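PDB 3FHM: CBS domain-containing protein from Agrobacterium tumefaciens, which binds adenosine monophosphate and NADH through its paired CBS domains, although its cellular role has not been established. Local coordinates for residues R77-V80 and K81-G85; V129-G133 and R134-I138. All blocks are in the same frame, centred on the assembly; numbering follows the deposited sequence.

Interaction 1 of 2, residues R77-V80 and K81-G85; sequences RDLV and KAVAG. With AMP (adenosine monophosphate), chain E; NAI (1,4-dihydronicotinamide adenine dinucleotide), chain O.
Leu79 and Val83 meet one turn apart on helix 76-86, where the backbone N of Val83 bonds to Leu79 O at 3.1 Å. Arg77 O, Asp78 O and Val80 O likewise accept from the N atoms of Lys81, Ala82 and Ala84, the regular i to i+4 pattern of an alpha helix. While this bonding holds the turns together, the first residues of the helix turn their side chains to two nucleotides, an instructive case of a helix start serving a CBS-domain site. Arg77 can be followed outward. Its CB lies 3.6 Å from C5' of AMP, and CG stays beside the same carbon. CG is set anti to the backbone N (chi1 173°), and bends at chi2 and chi3 then swing the chain away from the ribose. NE forms a salt bridge with Glu76 of the second subunit. At the tip, NH2 gives a nearly straight bond of 3.0 Å to the phosphate oxygen O1A of NADH (chain O), which lies in the guanidinium plane at its edge. One side chain therefore passes along AMP and ends on the diphosphate of NADH. Asp78 turns to the AMP ribose: OD2 accepts from O2' at 2.8 Å, and both carboxylate oxygens, OD1 and OD2, lie 3.1 Å from O3', at most weak bonds. Thr75 N adds a weak bond to OD2. Further along, Leu79 and Ala82 press on Ile46 of helix 46-56, and Leu79 also reaches Ala50 there. Val80 and Val83 pack on Ala50 of the second subunit, and Ala84 on its His54, so that helix 76-86 lies between helix 46-56 of its own chain and that of the partner.

Interaction 2 of 2, residues V129-G133 and R134-I138; sequences VEENG and RLAGI. With NAI (1,4-dihydronicotinamide adenine dinucleotide), chain F.
Val129 and Gly137 face each other away from the turn of a tight hairpin, where Val129 N donates to Gly137 O at 2.8 Å. Val129 O accepts from Ala136 N, also at 2.8 Å. Val129 CB lies 3.8 Å from Gly137 O, and CG2 is near the same carbonyl. Next to the turn, Glu131 N donates to Arg134 O and Arg134 N returns a bond to Glu131 O, both at 3.2 Å. Between these two sets of bonds Glu130 and Leu135 form a non-hydrogen-bonded antiparallel pair, and Glu130 CA makes a CH···O contact of 3.2 Å with Arg134 O. Strands 126-131 and 134-140 are joined by a type I' turn from Glu131 to Arg134, with Asn132 and Gly133 both at positive phi; this two-residue connection makes the beta hairpin of the second CBS domain. Glu131 CG touches Ala136 CB at 4.0 Å, brought there by a chi1 of 67° that holds CG between the backbone N and carbonyl carbon. Leu135 sends CD1 to within 3.7 Å of Val129 O. Beyond the paired strands, Val129 packs on Cys106 and on Val26 of helix 26-33, while Glu130 shares backbone hydrogen bonding with Cys106. Farther along the second strand Ile138 lays CG2 3.5 Å from C4A of the NADH adenine (chain F), with Lys33 of helix 26-33 touching the same isoleucine.

How the interactions relate
Both interactions are local, but they belong to different CBS domains and lie on opposite sides of the chain's centre, about 28 Å between centres and with no direct touch. Interaction 1 is mostly buried within a single helix at the subunit interface; interaction 2 runs from an exposed hairpin turn to buried residues farther along the strands and is touched by no other protein chain of the assembly. Their ligand chemistry differs accordingly. The helix meets AMP and one NADH through charged and polar groups directed at phosphate and ribose, whereas the hairpin offers a different NADH an apolar branch against its adenine.

Interaction 1 of 2, residues R77-V80 and K81-G85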
ATOM      1  N   ARG A  77      -1.058  -2.941   6.033  1.00 28.36           N
ATOM      2  CA  ARG A  77      -1.938  -4.041   5.826  1.00 27.95           C
ATOM      3  C   ARG A  77      -2.034  -4.907   7.100  1.00 28.37           C
ATOM      4  O   ARG A  77      -3.104  -5.416   7.405  1.00 28.16           O
ATOM      5  CB  ARG A  77      -1.527  -4.845   4.612  1.00 28.37           C
ATOM      6  CG  ARG A  77      -2.311  -6.163   4.405  1.00 26.72           C
ATOM      7  CD  ARG A  77      -3.697  -5.863   3.906  1.00 27.17           C
ATOM      8  NE  ARG A  77      -3.737  -4.919   2.787  1.00 27.84           N
ATOM      9  CZ  ARG A  77      -3.911  -5.274   1.512  1.00 26.44           C
ATOM     10  NH1 ARG A  77      -4.096  -6.561   1.217  1.00 19.45           N
ATOM     11  NH2 ARG A  77      -3.921  -4.336   0.548  1.00 24.02           N
ATOM     12  N   ASP A  78      -0.948  -5.030   7.862  1.00 28.40           N
ATOM     13  CA  ASP A  78      -1.032  -5.685   9.158  1.00 29.19           C
ATOM     14  C   ASP A  78      -1.921  -4.905  10.137  1.00 28.84           C
ATOM     15  O   ASP A  78      -2.618  -5.547  10.969  1.00 28.70           O
ATOM     16  CB  ASP A  78       0.344  -5.944   9.739  1.00 29.70           C
ATOM     17  CG  ASP A  78       1.069  -7.003   8.988  1.00 31.78           C
ATOM     18  OD1 ASP A  78       0.525  -8.112   8.957  1.00 34.33           O
ATOM     19  OD2 ASP A  78       2.142  -6.732   8.397  1.00 33.54           O
ATOM     20  N   LEU A  79      -1.909  -3.561  10.021  1.00 28.55           N
ATOM     21  CA  LEU A  79      -2.806  -2.705  10.836  1.00 28.32           C
ATOM     22  C   LEU A  79      -4.251  -3.110  10.642  1.00 28.16           C
ATOM     23  O   LEU A  79      -4.928  -3.550  11.609  1.00 28.30           O
ATOM     24  CB  LEU A  79      -2.656  -1.228  10.534  1.00 28.12           C
ATOM     25  CG  LEU A  79      -3.298  -0.202  11.489  1.00 28.25           C
ATOM     26  CD1 LEU A  79      -2.877  -0.443  12.911  1.00 28.40           C
ATOM     27  CD2 LEU A  79      -3.001   1.266  11.106  1.00 28.63           C
ATOM     28  N   VAL A  80      -4.724  -3.020   9.402  1.00 28.38           N
ATOM     29  CA  VAL A  80      -6.071  -3.561   9.027  1.00 28.70           C
ATOM     30  C   VAL A  80      -6.473  -4.981   9.579  1.00 28.61           C
ATOM     31  O   VAL A  80      -7.547  -5.126  10.147  1.00 27.74           O
ATOM     32  CB  VAL A  80      -6.274  -3.527   7.486  1.00 28.53           C
ATOM     33  CG1 VAL A  80      -7.675  -4.071   7.115  1.00 27.80           C
ATOM     34  CG2 VAL A  80      -6.078  -2.117   6.943  1.00 28.65           C
ATOM     35  N   LYS A  81      -5.612  -5.987   9.403  1.00 29.09           N
ATOM     36  CA  LYS A  81      -5.879  -7.340   9.908  1.00 30.05           C
ATOM     37  C   LYS A  81      -6.064  -7.373  11.443  1.00 30.26           C
ATOM     38  O   LYS A  81      -6.913  -8.116  11.976  1.00 30.62           O
ATOM     39  CB  LYS A  81      -4.788  -8.336   9.442  1.00 30.71           C
ATOM     40  CG  LYS A  81      -4.807  -9.673  10.251  1.00 32.40           C
ATOM     41  CD  LYS A  81      -3.831 -10.738   9.739  1.00 36.97           C
ATOM     42  CE  LYS A  81      -4.268 -12.161  10.132  1.00 38.45           C
ATOM     43  NZ  LYS A  81      -3.647 -13.227   9.244  1.00 39.28           N
ATOM     44  N   ALA A  82      -5.273  -6.532  12.130  1.00 29.85           N
ATOM     45  CA  ALA A  82      -5.221  -6.452  13.598  1.00 29.05           C
ATOM     46  C   ALA A  82      -6.512  -5.940  14.121  1.00 28.70           C
ATOM     47  O   ALA A  82      -7.118  -6.590  14.967  1.00 29.05           O
ATOM     48  CB  ALA A  82      -4.110  -5.537  14.023  1.00 29.02           C
ATOM     49  N   VAL A  83      -6.936  -4.781  13.606  1.00 28.11           N
ATOM     50  CA  VAL A  83      -8.188  -4.184  14.067  1.00 27.75           C
ATOM     51  C   VAL A  83      -9.442  -4.969  13.615  1.00 27.27           C
ATOM     52  O   VAL A  83     -10.457  -4.960  14.317  1.00 26.25           O
ATOM     53  CB  VAL A  83      -8.277  -2.612  13.821  1.00 27.39           C
ATOM     54  CG1 VAL A  83      -6.925  -1.999  13.954  1.00 25.91           C
ATOM     55  CG2 VAL A  83      -8.918  -2.269  12.524  1.00 26.30           C
ATOM     56  N   ALA A  84      -9.360  -5.645  12.461  1.00 27.41           N
ATOM     57  CA  ALA A  84     -10.452  -6.502  11.969  1.00 27.50           C
ATOM     58  C   ALA A  84     -10.761  -7.545  12.991  1.00 27.90           C
ATOM     59  O   ALA A  84     -11.923  -7.699  13.374  1.00 27.22           O
ATOM     60  CB  ALA A  84     -10.102  -7.187  10.653  1.00 27.34           C
ATOM     61  N   GLY A  85      -9.694  -8.222  13.444  1.00 29.22           N
ATOM     62  CA  GLY A  85      -9.759  -9.331  14.375  1.00 29.34           C
ATOM     63  C   GLY A  85      -9.997  -8.957  15.810  1.00 30.43           C
ATOM     64  O   GLY A  85     -10.793  -9.643  16.443  1.00 31.14           O
TER
HETATM   65  P   AMP E 200       2.377  -4.598   1.943  1.00 24.48           P
HETATM   66  O1P AMP E 200       3.849  -4.661   2.082  1.00 23.95           O
HETATM   67  O2P AMP E 200       1.663  -3.635   2.820  1.00 23.43           O
HETATM   68  O3P AMP E 200       1.952  -4.662   0.480  1.00 23.66           O
HETATM   69  O5' AMP E 200       2.163  -5.984   2.731  1.00 24.33           O
HETATM   70  C5' AMP E 200       0.964  -6.775   2.897  1.00 22.95           C
HETATM   71  C4' AMP E 200       1.426  -8.013   3.683  1.00 24.06           C
HETATM   72  O4' AMP E 200       2.653  -8.485   3.154  1.00 24.43           O
HETATM   73  C3' AMP E 200       1.765  -7.675   5.132  1.00 25.09           C
HETATM   74  O3' AMP E 200       1.516  -8.733   6.052  1.00 25.94           O
HETATM   75  C2' AMP E 200       3.233  -7.549   5.143  1.00 24.32           C
HETATM   76  O2' AMP E 200       3.685  -7.943   6.408  1.00 24.93           O
HETATM   77  C1' AMP E 200       3.649  -8.545   4.146  1.00 24.59           C
HETATM   78  N9  AMP E 200       5.006  -8.165   3.709  1.00 25.78           N
HETATM   79  C8  AMP E 200       5.545  -6.947   3.428  1.00 26.28           C
HETATM   80  N7  AMP E 200       6.884  -6.981   3.106  1.00 23.70           N
HETATM   81  C5  AMP E 200       7.184  -8.261   3.158  1.00 25.26           C
HETATM   82  C6  AMP E 200       8.407  -9.012   2.920  1.00 26.49           C
HETATM   83  N6  AMP E 200       9.545  -8.383   2.560  1.00 26.02           N
HETATM   84  N1  AMP E 200       8.327 -10.346   3.084  1.00 27.21           N
HETATM   85  C2  AMP E 200       7.185 -10.996   3.467  1.00 26.36           C
HETATM   86  N3  AMP E 200       6.025 -10.396   3.715  1.00 26.55           N
HETATM   87  C4  AMP E 200       5.982  -9.039   3.562  1.00 26.02           C
HETATM   88  PA  NAI O 211      -5.258  -3.876  -3.323  1.00 24.25           P
HETATM   89  O1A NAI O 211      -4.675  -4.837  -2.279  1.00 20.64           O
HETATM   90  O2A NAI O 211      -6.154  -2.698  -2.962  1.00 22.76           O
HETATM   91  O5B NAI O 211      -5.901  -4.713  -4.535  1.00 25.44           O
HETATM   92  C5B NAI O 211      -5.896  -6.131  -4.551  1.00 25.32           C
HETATM   93  C4B NAI O 211      -6.934  -6.432  -5.627  1.00 25.62           C
HETATM   94  O4B NAI O 211      -8.223  -5.936  -5.243  1.00 25.52           O
HETATM   95  C3B NAI O 211      -6.656  -5.703  -6.934  1.00 28.14           C
HETATM   96  O3B NAI O 211      -7.063  -6.619  -7.959  1.00 29.15           O
HETATM   97  C2B NAI O 211      -7.564  -4.472  -6.923  1.00 26.74           C
HETATM   98  O2B NAI O 211      -8.082  -4.272  -8.218  1.00 27.74           O
HETATM   99  C1B NAI O 211      -8.756  -4.977  -6.172  1.00 26.23           C
HETATM  100  N9A NAI O 211      -9.566  -4.003  -5.390  1.00 27.28           N
HETATM  101  C8A NAI O 211      -9.117  -3.136  -4.451  1.00 27.30           C
HETATM  102  N7A NAI O 211     -10.137  -2.438  -3.856  1.00 27.04           N
HETATM  103  C5A NAI O 211     -11.302  -2.862  -4.407  1.00 27.05           C
HETATM  104  C6A NAI O 211     -12.751  -2.545  -4.270  1.00 28.06           C
HETATM  105  N6A NAI O 211     -13.216  -1.598  -3.401  1.00 27.19           N
HETATM  106  N1A NAI O 211     -13.630  -3.218  -5.034  1.00 28.94           N
HETATM  107  C2A NAI O 211     -13.236  -4.149  -5.911  1.00 28.17           C
HETATM  108  N3A NAI O 211     -11.954  -4.458  -6.116  1.00 28.16           N
HETATM  109  C4A NAI O 211     -10.932  -3.886  -5.405  1.00 27.58           C
HETATM  110  O3  NAI O 211      -4.109  -3.088  -4.223  1.00 25.86           O
HETATM  111  PN  NAI O 211      -2.548  -3.422  -4.556  1.00 29.11           P
HETATM  112  O1N NAI O 211      -1.778  -2.539  -3.647  1.00 26.67           O
HETATM  113  O2N NAI O 211      -2.302  -3.386  -6.051  1.00 28.96           O
HETATM  114  O5D NAI O 211      -2.272  -4.965  -4.116  1.00 30.30           O
HETATM  115  C5D NAI O 211      -1.734  -5.432  -2.883  1.00 28.47           C
HETATM  116  C4D NAI O 211      -0.764  -6.574  -3.147  1.00 29.50           C
HETATM  117  O4D NAI O 211      -1.243  -7.549  -4.054  1.00 33.36           O
HETATM  118  C3D NAI O 211       0.411  -5.992  -3.852  1.00 30.72           C
HETATM  119  O3D NAI O 211       1.589  -6.426  -3.138  1.00 31.50           O
HETATM  120  C2D NAI O 211       0.336  -6.432  -5.304  1.00 31.71           C
HETATM  121  O2D NAI O 211       1.663  -6.587  -5.784  1.00 30.15           O
HETATM  122  C1D NAI O 211      -0.480  -7.708  -5.263  1.00 35.30           C
HETATM  123  N1N NAI O 211      -1.520  -7.909  -6.323  1.00 36.43           N
HETATM  124  C2N NAI O 211      -1.625  -9.082  -7.001  1.00 37.53           C
HETATM  125  C3N NAI O 211      -2.648  -9.331  -7.961  1.00 39.58           C
HETATM  126  C7N NAI O 211      -2.713 -10.657  -8.717  1.00 39.89           C
HETATM  127  O7N NAI O 211      -3.450 -10.801  -9.730  1.00 43.58           O
HETATM  128  N7N NAI O 211      -1.938 -11.628  -8.230  1.00 42.59           N
HETATM  129  C4N NAI O 211      -3.604  -8.345  -8.232  1.00 36.81           C
HETATM  130  C5N NAI O 211      -3.483  -7.161  -7.505  1.00 37.87           C
HETATM  131  C6N NAI O 211      -2.449  -6.966  -6.564  1.00 37.20           C

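Interaction 2 of 2, residues V129-G133 and R134-I138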
ATOM      1  N   VAL A 129      16.455  -4.363   1.172  1.00 34.65           N
ATOM      2  CA  VAL A 129      17.725  -4.695   0.453  1.00 36.02           C
ATOM      3  C   VAL A 129      18.885  -5.170   1.383  1.00 37.51           C
ATOM      4  O   VAL A 129      19.242  -4.517   2.386  1.00 37.54           O
ATOM      5  CB  VAL A 129      18.209  -3.552  -0.549  1.00 35.81           C
ATOM      6  CG1 VAL A 129      19.356  -4.036  -1.442  1.00 34.75           C
ATOM      7  CG2 VAL A 129      17.084  -3.040  -1.428  1.00 35.12           C
ATOM      8  N   GLU A 130      19.454  -6.317   1.027  1.00 39.65           N
ATOM      9  CA  GLU A 130      20.582  -6.927   1.765  1.00 42.01           C
ATOM     10  C   GLU A 130      21.904  -6.987   0.956  1.00 42.37           C
ATOM     11  O   GLU A 130      21.893  -7.118  -0.263  1.00 42.20           O
ATOM     12  CB  GLU A 130      20.177  -8.322   2.263  1.00 42.24           C
ATOM     13  CG  GLU A 130      21.315  -9.270   2.517  1.00 45.76           C
ATOM     14  CD  GLU A 130      21.086 -10.600   1.844  1.00 49.84           C
ATOM     15  OE1 GLU A 130      19.936 -11.108   1.961  1.00 51.15           O
ATOM     16  OE2 GLU A 130      22.045 -11.113   1.195  1.00 51.39           O
ATOM     17  N   GLU A 131      23.024  -6.862   1.658  1.00 43.88           N
ATOM     18  CA  GLU A 131      24.346  -7.068   1.096  1.00 45.47           C
ATOM     19  C   GLU A 131      25.325  -7.266   2.223  1.00 45.73           C
ATOM     20  O   GLU A 131      25.454  -6.411   3.112  1.00 45.97           O
ATOM     21  CB  GLU A 131      24.784  -5.898   0.224  1.00 45.85           C
ATOM     22  CG  GLU A 131      25.015  -4.611   0.982  1.00 49.64           C
ATOM     23  CD  GLU A 131      26.225  -3.851   0.478  1.00 54.13           C
ATOM     24  OE1 GLU A 131      26.777  -3.062   1.276  1.00 56.42           O
ATOM     25  OE2 GLU A 131      26.619  -4.036  -0.701  1.00 55.66           O
ATOM     26  N   ASN A 132      26.005  -8.409   2.183  1.00 46.36           N
ATOM     27  CA  ASN A 132      26.934  -8.786   3.224  1.00 46.56           C
ATOM     28  C   ASN A 132      26.194  -9.029   4.525  1.00 46.36           C
ATOM     29  O   ASN A 132      26.688  -8.700   5.593  1.00 46.74           O
ATOM     30  CB  ASN A 132      27.995  -7.691   3.405  1.00 46.88           C
ATOM     31  CG  ASN A 132      29.033  -7.666   2.266  1.00 48.32           C
ATOM     32  OD1 ASN A 132      29.041  -8.530   1.372  1.00 48.01           O
ATOM     33  ND2 ASN A 132      29.927  -6.673   2.314  1.00 49.26           N
ATOM     34  N   GLY A 133      24.990  -9.581   4.429  1.00 45.99           N
ATOM     35  CA  GLY A 133      24.167  -9.864   5.611  1.00 45.77           C
ATOM     36  C   GLY A 133      23.642  -8.622   6.322  1.00 45.61           C
ATOM     37  O   GLY A 133      23.050  -8.705   7.390  1.00 45.90           O
ATOM     38  N   ARG A 134      23.854  -7.474   5.704  1.00 44.73           N
ATOM     39  CA  ARG A 134      23.541  -6.193   6.257  1.00 44.07           C
ATOM     40  C   ARG A 134      22.232  -5.677   5.650  1.00 42.81           C
ATOM     41  O   ARG A 134      21.935  -5.942   4.487  1.00 42.30           O
ATOM     42  CB  ARG A 134      24.659  -5.273   5.790  1.00 44.19           C
ATOM     43  CG  ARG A 134      25.349  -4.488   6.844  1.00 47.33           C
ATOM     44  CD  ARG A 134      26.212  -3.378   6.236  1.00 50.03           C
ATOM     45  NE  ARG A 134      26.423  -2.331   7.236  1.00 55.82           N
ATOM     46  CZ  ARG A 134      25.604  -1.288   7.436  1.00 58.10           C
ATOM     47  NH1 ARG A 134      25.865  -0.394   8.398  1.00 58.47           N
ATOM     48  NH2 ARG A 134      24.525  -1.123   6.680  1.00 58.89           N
ATOM     49  N   LEU A 135      21.455  -4.924   6.430  1.00 20.00           N
ATOM     50  CA  LEU A 135      20.353  -4.133   5.890  1.00 20.00           C
ATOM     51  C   LEU A 135      20.852  -2.807   5.266  1.00 20.00           C
ATOM     52  O   LEU A 135      21.497  -2.015   5.929  1.00 38.51           O
ATOM     53  CB  LEU A 135      19.348  -3.854   6.975  1.00 20.00           C
ATOM     54  CG  LEU A 135      18.311  -2.835   6.518  1.00 20.00           C
ATOM     55  CD1 LEU A 135      17.435  -3.414   5.382  1.00 20.00           C
ATOM     56  CD2 LEU A 135      17.541  -2.414   7.773  1.00 20.00           C
ATOM     57  N   ALA A 136      20.524  -2.580   3.991  1.00 37.62           N
ATOM     58  CA  ALA A 136      21.148  -1.493   3.201  1.00 36.20           C
ATOM     59  C   ALA A 136      20.145  -0.638   2.433  1.00 34.88           C
ATOM     60  O   ALA A 136      20.522   0.242   1.678  1.00 35.14           O
ATOM     61  CB  ALA A 136      22.242  -2.050   2.219  1.00 35.65           C
ATOM     62  N   GLY A 137      18.867  -0.902   2.593  1.00 33.30           N
ATOM     63  CA  GLY A 137      17.891   0.026   2.066  1.00 31.61           C
ATOM     64  C   GLY A 137      16.577  -0.666   1.904  1.00 30.12           C
ATOM     65  O   GLY A 137      16.446  -1.801   2.301  1.00 30.44           O
ATOM     66  N   ILE A 138      15.603   0.010   1.305  1.00 29.00           N
ATOM     67  CA  ILE A 138      14.285  -0.581   1.107  1.00 26.83           C
ATOM     68  C   ILE A 138      13.714  -0.082  -0.182  1.00 26.38           C
ATOM     69  O   ILE A 138      13.809   1.133  -0.466  1.00 25.74           O
ATOM     70  CB  ILE A 138      13.322  -0.322   2.342  1.00 27.11           C
ATOM     71  CG1 ILE A 138      12.116  -1.287   2.336  1.00 26.57           C
ATOM     72  CG2 ILE A 138      13.024   1.208   2.571  1.00 26.04           C
ATOM     73  CD1 ILE A 138      11.346  -1.376   3.653  1.00 25.18           C
TER
HETATM   74  PA  NAI F 211       5.140   3.839   0.765  1.00 22.21           P
HETATM   75  O1A NAI F 211       4.212   4.982   0.885  1.00 19.85           O
HETATM   76  O2A NAI F 211       5.316   2.770   1.830  1.00 22.86           O
HETATM   77  O5B NAI F 211       6.611   4.386   0.559  1.00 25.92           O
HETATM   78  C5B NAI F 211       6.860   5.755   0.150  1.00 25.78           C
HETATM   79  C4B NAI F 211       8.346   5.951   0.021  1.00 25.09           C
HETATM   80  O4B NAI F 211       9.001   5.715   1.260  1.00 25.77           O
HETATM   81  C3B NAI F 211       8.845   4.890  -0.905  1.00 28.04           C
HETATM   82  O3B NAI F 211       9.808   5.590  -1.716  1.00 30.05           O
HETATM   83  C2B NAI F 211       9.554   3.897  -0.052  1.00 25.93           C
HETATM   84  O2B NAI F 211      10.790   3.730  -0.662  1.00 26.79           O
HETATM   85  C1B NAI F 211       9.914   4.657   1.172  1.00 25.81           C
HETATM   86  N9A NAI F 211       9.875   3.819   2.389  1.00 26.59           N
HETATM   87  C8A NAI F 211       8.921   2.931   2.725  1.00 27.05           C
HETATM   88  N7A NAI F 211       9.244   2.341   3.901  1.00 26.91           N
HETATM   89  C5A NAI F 211      10.387   2.866   4.334  1.00 26.63           C
HETATM   90  C6A NAI F 211      11.247   2.701   5.514  1.00 27.71           C
HETATM   91  N6A NAI F 211      10.903   1.815   6.479  1.00 26.68           N
HETATM   92  N1A NAI F 211      12.381   3.438   5.614  1.00 28.18           N
HETATM   93  C2A NAI F 211      12.709   4.308   4.649  1.00 27.60           C
HETATM   94  N3A NAI F 211      11.936   4.510   3.572  1.00 27.72           N
HETATM   95  C4A NAI F 211      10.795   3.830   3.351  1.00 26.72           C
HETATM   96  O3  NAI F 211       5.070   2.968  -0.583  1.00 25.59           O
HETATM   97  PN  NAI F 211       4.184   3.055  -1.951  1.00 28.56           P
HETATM   98  O1N NAI F 211       2.963   2.192  -2.088  1.00 26.84           O
HETATM   99  O2N NAI F 211       5.284   2.733  -2.898  1.00 29.56           O
HETATM  100  O5D NAI F 211       3.714   4.593  -2.054  1.00 30.31           O
HETATM  101  C5D NAI F 211       2.446   5.154  -1.687  1.00 28.23           C
HETATM  102  C4D NAI F 211       2.048   6.099  -2.814  1.00 29.67           C
HETATM  103  O4D NAI F 211       3.112   7.051  -3.036  1.00 33.81           O
HETATM  104  C3D NAI F 211       1.861   5.306  -4.144  1.00 30.78           C
HETATM  105  O3D NAI F 211       0.709   5.748  -4.873  1.00 31.70           O
HETATM  106  C2D NAI F 211       3.069   5.615  -5.022  1.00 31.87           C
HETATM  107  O2D NAI F 211       2.779   5.563  -6.436  1.00 30.18           O
HETATM  108  C1D NAI F 211       3.485   6.983  -4.440  1.00 35.38           C
HETATM  109  N1N NAI F 211       4.904   7.131  -4.510  1.00 36.29           N
HETATM  110  C2N NAI F 211       5.354   8.243  -5.125  1.00 37.39           C
HETATM  111  C3N NAI F 211       6.740   8.467  -5.263  1.00 39.49           C
HETATM  112  C7N NAI F 211       7.185   9.758  -5.925  1.00 39.99           C
HETATM  113  O7N NAI F 211       8.395  10.026  -6.032  1.00 44.00           O
HETATM  114  N7N NAI F 211       6.225  10.604  -6.324  1.00 42.66           N
HETATM  115  C4N NAI F 211       7.662   7.523  -4.755  1.00 36.87           C
HETATM  116  C5N NAI F 211       7.160   6.352  -4.139  1.00 38.00           C
HETATM  117  C6N NAI F 211       5.745   6.164  -4.011  1.00 37.38           C